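Local coordinates for glycosyl hydrolase, family 31/fibronectin type III domain protein (Clostridium perfringens, PDB 4P5Y) that probably degrades glycans as a multidomain family 31 glycosyl hydrolase, this fragment being an F5/8 type C domain that binds N-acetylgalactosamine, at residues Tyr81-Asn86 / Asn121-Arg126; Ser87-Val92 / Leu149-Asn154. All coordinates share one frame; numbering follows the deposited sequence.

Contact 1. Residues Tyr81-Asn86 / Asn121-Arg126; sequences YLPRQN and NALANR. With NGA (2-acetamido-2-deoxy-beta-D-galactopyranose), chain B.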
ATOM      1  N   TYR A  81       0.809  -2.391  -5.562  1.00 19.81           N
ATOM      2  CA  TYR A  81       0.202  -1.152  -5.167  1.00 21.26           C
ATOM      3  C   TYR A  81      -0.634  -0.602  -6.314  1.00 22.97           C
ATOM      4  O   TYR A  81      -0.112  -0.314  -7.399  1.00 19.97           O
ATOM      5  CB  TYR A  81       1.276  -0.146  -4.747  1.00 18.87           C
ATOM      6  CG  TYR A  81       0.740   1.252  -4.575  1.00 20.38           C
ATOM      7  CD1 TYR A  81       0.093   1.626  -3.413  1.00 16.81           C
ATOM      8  CD2 TYR A  81       0.872   2.200  -5.586  1.00 23.52           C
ATOM      9  CE1 TYR A  81      -0.398   2.894  -3.249  1.00 18.31           C
ATOM     10  CE2 TYR A  81       0.383   3.486  -5.428  1.00 20.75           C
ATOM     11  CZ  TYR A  81      -0.254   3.822  -4.253  1.00 21.14           C
ATOM     12  OH  TYR A  81      -0.753   5.086  -4.079  1.00 23.71           O
ATOM     13  N   LEU A  82      -1.933  -0.468  -6.070  1.00 22.71           N
ATOM     14  CA  LEU A  82      -2.837   0.076  -7.071  1.00 21.80           C
ATOM     15  C   LEU A  82      -3.233   1.495  -6.736  1.00 27.45           C
ATOM     16  O   LEU A  82      -3.995   1.731  -5.787  1.00 28.13           O
ATOM     17  CB  LEU A  82      -4.085  -0.777  -7.197  1.00 27.17           C
ATOM     18  CG  LEU A  82      -5.040  -0.306  -8.286  1.00 27.58           C
ATOM     19  CD1 LEU A  82      -4.396  -0.397  -9.672  1.00 24.50           C
ATOM     20  CD2 LEU A  82      -6.303  -1.129  -8.209  1.00 31.01           C
ATOM     21  N   PRO A  83      -2.722   2.452  -7.518  1.00 22.78           N
ATOM     22  CA  PRO A  83      -3.009   3.851  -7.215  1.00 22.45           C
ATOM     23  C   PRO A  83      -4.484   4.200  -7.429  1.00 29.23           C
ATOM     24  O   PRO A  83      -5.192   3.554  -8.210  1.00 24.55           O
ATOM     25  CB  PRO A  83      -2.103   4.621  -8.190  1.00 25.82           C
ATOM     26  CG  PRO A  83      -1.759   3.671  -9.268  1.00 23.99           C
ATOM     27  CD  PRO A  83      -1.886   2.283  -8.721  1.00 22.81           C
ATOM     28  N   ARG A  84      -4.936   5.212  -6.697  1.00 30.60           N
ATOM     29  CA  ARG A  84      -6.251   5.804  -6.891  1.00 28.42           C
ATOM     30  C   ARG A  84      -6.521   6.017  -8.377  1.00 29.72           C
ATOM     31  O   ARG A  84      -5.749   6.678  -9.063  1.00 31.75           O
ATOM     32  CB  ARG A  84      -6.334   7.125  -6.147  1.00 25.90           C
ATOM     33  CG  ARG A  84      -7.708   7.742  -6.086  1.00 28.06           C
ATOM     34  CD  ARG A  84      -7.578   9.153  -5.555  1.00 30.20           C
ATOM     35  NE  ARG A  84      -8.840   9.695  -5.066  1.00 39.77           N
ATOM     36  CZ  ARG A  84      -8.922  10.753  -4.263  1.00 36.79           C
ATOM     37  NH1 ARG A  84      -7.816  11.368  -3.865  1.00 32.99           N
ATOM     38  NH2 ARG A  84     -10.103  11.186  -3.858  1.00 27.51           N
ATOM     39  N   GLN A  85      -7.623   5.461  -8.862  1.00 30.16           N
ATOM     40  CA  GLN A  85      -7.942   5.471 -10.293  1.00 29.65           C
ATOM     41  C   GLN A  85      -8.486   6.803 -10.828  1.00 28.90           C
ATOM     42  O   GLN A  85      -8.223   7.160 -11.965  1.00 32.35           O
ATOM     43  CB  GLN A  85      -8.955   4.359 -10.596  1.00 32.15           C
ATOM     44  CG  GLN A  85      -8.441   2.967 -10.293  1.00 31.39           C
ATOM     45  CD  GLN A  85      -7.275   2.592 -11.180  1.00 38.26           C
ATOM     46  OE1 GLN A  85      -7.450   2.373 -12.378  1.00 41.78           O
ATOM     47  NE2 GLN A  85      -6.074   2.535 -10.601  1.00 32.78           N
ATOM     48  N   ASN A  86      -9.250   7.535 -10.024  1.00 27.40           N
ATOM     49  CA  ASN A  86      -9.900   8.741 -10.526  1.00 33.31           C
ATOM     50  C   ASN A  86      -9.142  10.039 -10.277  1.00 32.33           C
ATOM     51  O   ASN A  86      -9.583  11.103 -10.705  1.00 29.63           O
ATOM     52  CB  ASN A  86     -11.321   8.874  -9.942  1.00 41.87           C
ATOM     53  CG  ASN A  86     -11.368   8.754  -8.418  1.00 45.70           C
ATOM     54  OD1 ASN A  86     -10.350   8.556  -7.749  1.00 45.23           O
ATOM     55  ND2 ASN A  86     -12.567   8.879  -7.869  1.00 39.10           N
ATOM     56  N   ASN A 121       3.032  14.732 -12.363  1.00 35.47           N
ATOM     57  CA  ASN A 121       1.775  14.990 -11.649  1.00 37.48           C
ATOM     58  C   ASN A 121       1.019  13.728 -11.197  1.00 41.12           C
ATOM     59  O   ASN A 121       0.078  13.815 -10.408  1.00 35.83           O
ATOM     60  CB  ASN A 121       0.838  15.835 -12.525  1.00 34.79           C
ATOM     61  CG  ASN A 121       0.169  15.016 -13.629  1.00 39.91           C
ATOM     62  OD1 ASN A 121       0.702  14.001 -14.081  1.00 39.56           O
ATOM     63  ND2 ASN A 121      -1.005  15.453 -14.059  1.00 40.48           N
ATOM     64  N   ALA A 122       1.414  12.567 -11.722  1.00 37.32           N
ATOM     65  CA  ALA A 122       0.763  11.300 -11.386  1.00 35.32           C
ATOM     66  C   ALA A 122       1.720  10.134 -11.598  1.00 36.69           C
ATOM     67  O   ALA A 122       2.747  10.287 -12.266  1.00 36.70           O
ATOM     68  CB  ALA A 122      -0.493  11.103 -12.218  1.00 31.71           C
ATOM     69  N   LEU A 123       1.392   8.975 -11.034  1.00 29.84           N
ATOM     70  CA  LEU A 123       2.200   7.782 -11.263  1.00 34.72           C
ATOM     71  C   LEU A 123       2.227   7.401 -12.747  1.00 33.75           C
ATOM     72  O   LEU A 123       1.215   7.510 -13.436  1.00 35.53           O
ATOM     73  CB  LEU A 123       1.682   6.611 -10.423  1.00 29.14           C
ATOM     74  CG  LEU A 123       2.153   6.598  -8.965  1.00 24.13           C
ATOM     75  CD1 LEU A 123       1.843   5.263  -8.312  1.00 28.37           C
ATOM     76  CD2 LEU A 123       3.629   6.882  -8.894  1.00 26.09           C
ATOM     77  N   ALA A 124       3.388   6.960 -13.232  1.00 36.45           N
ATOM     78  CA  ALA A 124       3.552   6.589 -14.646  1.00 31.81           C
ATOM     79  C   ALA A 124       2.748   5.356 -14.952  1.00 32.13           C
ATOM     80  O   ALA A 124       2.200   5.201 -16.040  1.00 30.73           O
ATOM     81  CB  ALA A 124       5.003   6.344 -14.976  1.00 29.53           C
ATOM     82  N   ASN A 125       2.695   4.468 -13.969  1.00 37.95           N
ATOM     83  CA  ASN A 125       1.918   3.251 -14.065  1.00 29.55           C
ATOM     84  C   ASN A 125       0.685   3.396 -13.198  1.00 34.17           C
ATOM     85  O   ASN A 125       0.796   3.543 -11.986  1.00 31.78           O
ATOM     86  CB  ASN A 125       2.759   2.058 -13.634  1.00 25.64           C
ATOM     87  CG  ASN A 125       1.993   0.762 -13.687  1.00 32.11           C
ATOM     88  OD1 ASN A 125       0.939   0.682 -14.321  1.00 27.64           O
ATOM     89  ND2 ASN A 125       2.514  -0.268 -13.011  1.00 29.35           N
ATOM     90  N   ARG A 126      -0.488   3.365 -13.814  1.00 37.67           N
ATOM     91  CA  ARG A 126      -1.718   3.671 -13.090  1.00 34.97           C
ATOM     92  C   ARG A 126      -2.450   2.391 -12.717  1.00 29.44           C
ATOM     93  O   ARG A 126      -3.514   2.417 -12.092  1.00 32.23           O
ATOM     94  CB  ARG A 126      -2.606   4.594 -13.928  1.00 36.98           C
ATOM     95  CG  ARG A 126      -1.915   5.899 -14.341  1.00 41.07           C
ATOM     96  CD  ARG A 126      -1.977   6.924 -13.225  1.00 36.03           C
ATOM     97  NE  ARG A 126      -3.346   7.036 -12.733  1.00 41.23           N
ATOM     98  CZ  ARG A 126      -4.015   8.178 -12.609  1.00 36.91           C
ATOM     99  NH1 ARG A 126      -3.433   9.332 -12.921  1.00 38.98           N
ATOM    100  NH2 ARG A 126      -5.263   8.159 -12.160  1.00 27.71           N
TER
HETATM  101  C1  NGA B 201      -9.994  16.411  -2.343  1.00 39.13           C
HETATM  102  C2  NGA B 201     -10.125  14.894  -2.465  1.00 44.26           C
HETATM  103  C3  NGA B 201      -9.637  14.238  -1.175  1.00 39.19           C
HETATM  104  C4  NGA B 201      -8.240  14.746  -0.838  1.00 33.38           C
HETATM  105  C5  NGA B 201      -8.271  16.265  -0.767  1.00 31.65           C
HETATM  106  C6  NGA B 201      -6.925  16.868  -0.369  1.00 35.39           C
HETATM  107  C7  NGA B 201     -11.870  14.143  -4.020  1.00 47.40           C
HETATM  108  C8  NGA B 201     -13.333  13.843  -4.198  1.00 42.79           C
HETATM  109  N2  NGA B 201     -11.487  14.478  -2.783  1.00 45.73           N
HETATM  110  O1  NGA B 201     -10.308  17.032  -3.569  1.00 43.50           O
HETATM  111  O3  NGA B 201      -9.654  12.827  -1.284  1.00 42.57           O
HETATM  112  O4  NGA B 201      -7.331  14.346  -1.839  1.00 35.78           O
HETATM  113  O5  NGA B 201      -8.661  16.741  -2.029  1.00 42.69           O
HETATM  114  O6  NGA B 201      -6.607  17.952  -1.221  1.00 46.15           O
HETATM  115  O7  NGA B 201     -11.105  14.081  -4.992  1.00 47.63           O
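Gln85 reaches back from its loop to grip the backbone of Arg126. Its CB points away from 121-126, but CG lies anti to the carbonyl carbon (chi1 -62°) and the chain bends again at chi2, which brings the amide round. CB and CG serve as the hinge of this fold-back and make no close approach to the other segment. CD comes within 3.9 Å of Arg126 O, and OE1 keeps a similar separation from that oxygen. The contact is made by NE2, which donates to Arg126 O at 3.0 Å, almost in line with the carbonyl bond. Its second bond, 2.7 Å long, goes to Pro83 O. Both acceptors lie close to the plane of the Gln85 amide, and together they fix the rotation of the carboxamide and tie the two loops together. The Arg126 side chain, bent at chi2 and chi3, sets NH2 3.1 Å from Gln85 O. The CG edge of the Pro83 ring rests on the Asn125 and Arg126 carbonyls, 3.6 Å from Arg126 O.

Here the end of strand 73-82, an inner strand of the four-stranded sheet of the F5/8 type C beta-sandwich, meets the connection between strands 107-113 and 129-138. Deeper in, Leu123 CD1 meets the rim of the Tyr81 ring, 3.7 Å from CE2, and also touches Pro83 CB. The Tyr81 hydroxyl is engaged beyond this apolar patch, by Ser158 O and Val92 N. The CB of Arg84 points away from 121-126, and its extended chain carries the guanidinium to the sugar, where NH2 donates to O3 of N-acetylgalactosamine at 3.1 Å; Asn89 and Tyr156 also bind this ligand.

Contact 2. Residues Ser87-Val92 / Leu149-Asn154; sequences SRNGHV and LGDTNN. With NGA (2-acetamido-2-deoxy-beta-D-galactopyranose), chain B.
Asn89 and Asp151 meet at about a right angle, their amide and carboxylate planes 71° apart. Asn89 ND2 donates to Asp151 OD2 at 3.0 Å; the bond stays near the amide plane but comes down on the carboxylate from above. On the other branch, Asn89 OD1 receives Asp151 N at 2.9 Å, again from above the carbonyl plane. The asparagine thus holds both backbone and side chain of Asp151. Arg88 approaches the same carboxylate obliquely, the guanidinium and carboxylate planes 77° apart, and its NH2 forms a salt bridge with OD1 on the anti side at 2.9 Å. With CG wedged between the backbone N and the carbonyl carbon (chi1 55°), the chain bends at chi2 and lays one face of the guanidinium over the Gly150-Asp151 peptide, Gly150 C lying beneath its centre.

Main-chain bonds complete the join: Gly90 N donates to Leu149 O at 2.8 Å, and Leu149 N to His91 O at 2.7 Å. Leu149 is opposed by two residues, Gly90 and His91, in a G1 beta bulge that coincides with the type II turn from Arg88 to His91; at the backbone angles of Gly90 a CB would press on the carbonyl O of Asn89. Beside it, His91 CB packs against Leu149 CB, while the imidazole is bound by Arg84 O and Leu123 N.

Asn89 ND2 also donates to O4 of N-acetylgalactosamine at 3.1 Å, and more weakly to O5. Asp151 probably acts as a second-shell residue orienting the asparagine amide, an arrangement belonging to the loop-built sugar-binding site at one end of this F5/8 type C beta-sandwich.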
ATOM      1  N   SER A  87      -7.998   9.950  -9.609  1.00 33.46           N
ATOM      2  CA  SER A  87      -7.279  11.136  -9.159  1.00 30.99           C
ATOM      3  C   SER A  87      -5.870  10.785  -8.725  1.00 27.44           C
ATOM      4  O   SER A  87      -5.633   9.691  -8.214  1.00 31.19           O
ATOM      5  CB  SER A  87      -8.030  11.800  -7.997  1.00 37.49           C
ATOM      6  OG  SER A  87      -7.245  12.798  -7.365  1.00 30.44           O
ATOM      7  N   ARG A  88      -4.940  11.715  -8.909  1.00 26.56           N
ATOM      8  CA  ARG A  88      -3.559  11.500  -8.486  1.00 30.40           C
ATOM      9  C   ARG A  88      -3.332  11.864  -7.020  1.00 28.12           C
ATOM     10  O   ARG A  88      -2.257  11.643  -6.483  1.00 32.55           O
ATOM     11  CB  ARG A  88      -2.596  12.300  -9.371  1.00 30.91           C
ATOM     12  CG  ARG A  88      -2.894  13.788  -9.453  1.00 26.81           C
ATOM     13  CD  ARG A  88      -2.320  14.561  -8.285  1.00 30.49           C
ATOM     14  NE  ARG A  88      -2.732  15.963  -8.319  1.00 38.40           N
ATOM     15  CZ  ARG A  88      -1.958  16.971  -8.719  1.00 42.82           C
ATOM     16  NH1 ARG A  88      -0.713  16.746  -9.103  1.00 39.24           N
ATOM     17  NH2 ARG A  88      -2.428  18.212  -8.723  1.00 44.74           N
ATOM     18  N   ASN A  89      -4.343  12.419  -6.368  1.00 29.76           N
ATOM     19  CA  ASN A  89      -4.199  12.819  -4.975  1.00 32.45           C
ATOM     20  C   ASN A  89      -3.940  11.641  -4.038  1.00 30.87           C
ATOM     21  O   ASN A  89      -4.804  10.784  -3.826  1.00 33.09           O
ATOM     22  CB  ASN A  89      -5.431  13.604  -4.521  1.00 33.55           C
ATOM     23  CG  ASN A  89      -5.305  15.087  -4.816  1.00 33.26           C
ATOM     24  OD1 ASN A  89      -4.431  15.501  -5.581  1.00 35.98           O
ATOM     25  ND2 ASN A  89      -6.163  15.896  -4.199  1.00 33.66           N
ATOM     26  N   GLY A  90      -2.731  11.619  -3.486  1.00 27.41           N
ATOM     27  CA  GLY A  90      -2.304  10.569  -2.591  1.00 25.84           C
ATOM     28  C   GLY A  90      -1.492   9.501  -3.307  1.00 30.77           C
ATOM     29  O   GLY A  90      -1.136   8.492  -2.695  1.00 30.07           O
ATOM     30  N   HIS A  91      -1.207   9.696  -4.595  1.00 27.48           N
ATOM     31  CA  HIS A  91      -0.363   8.750  -5.329  1.00 26.26           C
ATOM     32  C   HIS A  91       1.015   8.598  -4.681  1.00 26.18           C
ATOM     33  O   HIS A  91       1.779   9.564  -4.606  1.00 30.08           O
ATOM     34  CB  HIS A  91      -0.201   9.182  -6.786  1.00 26.19           C
ATOM     35  CG  HIS A  91      -1.315   8.729  -7.684  1.00 29.58           C
ATOM     36  ND1 HIS A  91      -1.181   8.652  -9.053  1.00 25.40           N
ATOM     37  CD2 HIS A  91      -2.581   8.343  -7.406  1.00 25.78           C
ATOM     38  CE1 HIS A  91      -2.320   8.238  -9.579  1.00 27.41           C
ATOM     39  NE2 HIS A  91      -3.186   8.048  -8.603  1.00 23.03           N
ATOM     40  N   VAL A  92       1.334   7.388  -4.224  1.00 24.81           N
ATOM     41  CA  VAL A  92       2.583   7.144  -3.496  1.00 26.17           C
ATOM     42  C   VAL A  92       3.758   6.900  -4.430  1.00 27.74           C
ATOM     43  O   VAL A  92       3.698   6.033  -5.309  1.00 20.73           O
ATOM     44  CB  VAL A  92       2.469   5.937  -2.542  1.00 27.31           C
ATOM     45  CG1 VAL A  92       3.801   5.695  -1.842  1.00 20.54           C
ATOM     46  CG2 VAL A  92       1.359   6.163  -1.527  1.00 24.67           C
ATOM     47  N   LEU A 149       2.224  12.238  -4.237  1.00 28.84           N
ATOM     48  CA  LEU A 149       1.695  13.300  -5.098  1.00 30.51           C
ATOM     49  C   LEU A 149       0.331  13.801  -4.641  1.00 32.28           C
ATOM     50  O   LEU A 149      -0.427  13.076  -3.992  1.00 35.05           O
ATOM     51  CB  LEU A 149       1.548  12.819  -6.540  1.00 23.61           C
ATOM     52  CG  LEU A 149       2.760  12.272  -7.271  1.00 26.82           C
ATOM     53  CD1 LEU A 149       2.318  11.814  -8.640  1.00 29.19           C
ATOM     54  CD2 LEU A 149       3.801  13.336  -7.385  1.00 21.63           C
ATOM     55  N   GLY A 150       0.004  15.029  -5.021  1.00 32.93           N
ATOM     56  CA  GLY A 150      -1.341  15.554  -4.856  1.00 38.71           C
ATOM     57  C   GLY A 150      -1.336  17.040  -5.138  1.00 35.00           C
ATOM     58  O   GLY A 150      -0.277  17.613  -5.379  1.00 34.48           O
ATOM     59  N   ASP A 151      -2.505  17.667  -5.107  1.00 33.74           N
ATOM     60  CA  ASP A 151      -2.580  19.121  -5.223  1.00 34.00           C
ATOM     61  C   ASP A 151      -1.581  19.764  -4.281  1.00 34.00           C
ATOM     62  O   ASP A 151      -1.032  20.819  -4.576  1.00 38.81           O
ATOM     63  CB  ASP A 151      -3.988  19.616  -4.926  1.00 33.64           C
ATOM     64  CG  ASP A 151      -5.017  18.978  -5.821  1.00 36.37           C
ATOM     65  OD1 ASP A 151      -4.709  18.760  -7.016  1.00 40.09           O
ATOM     66  OD2 ASP A 151      -6.123  18.690  -5.333  1.00 27.57           O
ATOM     67  N   THR A 152      -1.353  19.117  -3.144  1.00 33.33           N
ATOM     68  CA  THR A 152      -0.207  19.421  -2.302  1.00 33.96           C
ATOM     69  C   THR A 152       0.599  18.145  -2.232  1.00 30.08           C
ATOM     70  O   THR A 152       0.069  17.102  -1.871  1.00 31.94           O
ATOM     71  CB  THR A 152      -0.611  19.880  -0.888  1.00 30.74           C
ATOM     72  OG1 THR A 152      -1.671  20.842  -0.979  1.00 33.62           O
ATOM     73  CG2 THR A 152       0.577  20.491  -0.166  1.00 24.63           C
ATOM     74  N   ASN A 153       1.867  18.202  -2.609  1.00 29.37           N
ATOM     75  CA  ASN A 153       2.667  16.984  -2.619  1.00 27.88           C
ATOM     76  C   ASN A 153       3.191  16.659  -1.240  1.00 26.96           C
ATOM     77  O   ASN A 153       3.354  17.542  -0.405  1.00 28.68           O
ATOM     78  CB  ASN A 153       3.827  17.094  -3.604  1.00 21.19           C
ATOM     79  CG  ASN A 153       3.365  17.123  -5.041  1.00 25.25           C
ATOM     80  OD1 ASN A 153       2.459  16.387  -5.434  1.00 29.05           O
ATOM     81  ND2 ASN A 153       3.977  17.991  -5.838  1.00 28.68           N
ATOM     82  N   ASN A 154       3.429  15.378  -0.997  1.00 27.43           N
ATOM     83  CA  ASN A 154       4.039  14.954   0.252  1.00 29.03           C
ATOM     84  C   ASN A 154       3.283  15.366   1.507  1.00 28.69           C
ATOM     85  O   ASN A 154       3.903  15.684   2.514  1.00 35.37           O
ATOM     86  CB  ASN A 154       5.460  15.490   0.328  1.00 21.08           C
ATOM     87  CG  ASN A 154       6.366  14.843  -0.693  1.00 29.56           C
ATOM     88  OD1 ASN A 154       6.337  13.622  -0.875  1.00 26.15           O
ATOM     89  ND2 ASN A 154       7.164  15.658  -1.383  1.00 23.13           N
TER
HETATM   90  C1  NGA B 201      -9.994  16.411  -2.343  1.00 39.13           C
HETATM   91  C2  NGA B 201     -10.125  14.894  -2.465  1.00 44.26           C
HETATM   92  C3  NGA B 201      -9.637  14.238  -1.175  1.00 39.19           C
HETATM   93  C4  NGA B 201      -8.240  14.746  -0.838  1.00 33.38           C
HETATM   94  C5  NGA B 201      -8.271  16.265  -0.767  1.00 31.65           C
HETATM   95  C6  NGA B 201      -6.925  16.868  -0.369  1.00 35.39           C
HETATM   96  C7  NGA B 201     -11.870  14.143  -4.020  1.00 47.40           C
HETATM   97  C8  NGA B 201     -13.333  13.843  -4.198  1.00 42.79           C
HETATM   98  N2  NGA B 201     -11.487  14.478  -2.783  1.00 45.73           N
HETATM   99  O1  NGA B 201     -10.308  17.032  -3.569  1.00 43.50           O
HETATM  100  O3  NGA B 201      -9.654  12.827  -1.284  1.00 42.57           O
HETATM  101  O4  NGA B 201      -7.331  14.346  -1.839  1.00 35.78           O
HETATM  102  O5  NGA B 201      -8.661  16.741  -2.029  1.00 42.69           O
HETATM  103  O6  NGA B 201      -6.607  17.952  -1.221  1.00 46.15           O
HETATM  104  O7  NGA B 201     -11.105  14.081  -4.992  1.00 47.63           O

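In the fold
The first segments of contacts 1 and 2 follow directly on one another between strands 73-82 and 92-100, and each meets a different loop. Both contacts are largely buried, with exposed residues at their margins. Contact 1 mixes an apolar patch with one amide-to-backbone bond; contact 2 is chiefly polar, with a salt bridge and paired main-chain bonds. They join directly, through the His91 imidazole on the Arg84 carbonyl and through Ala122 packing on Leu149. Both supply the sugar site, contact 1 an arginine for O3 and contact 2 an asparagine for O4, and the bond from Arg84 NH1 to Asn89 O links the two residues that hold the one sugar.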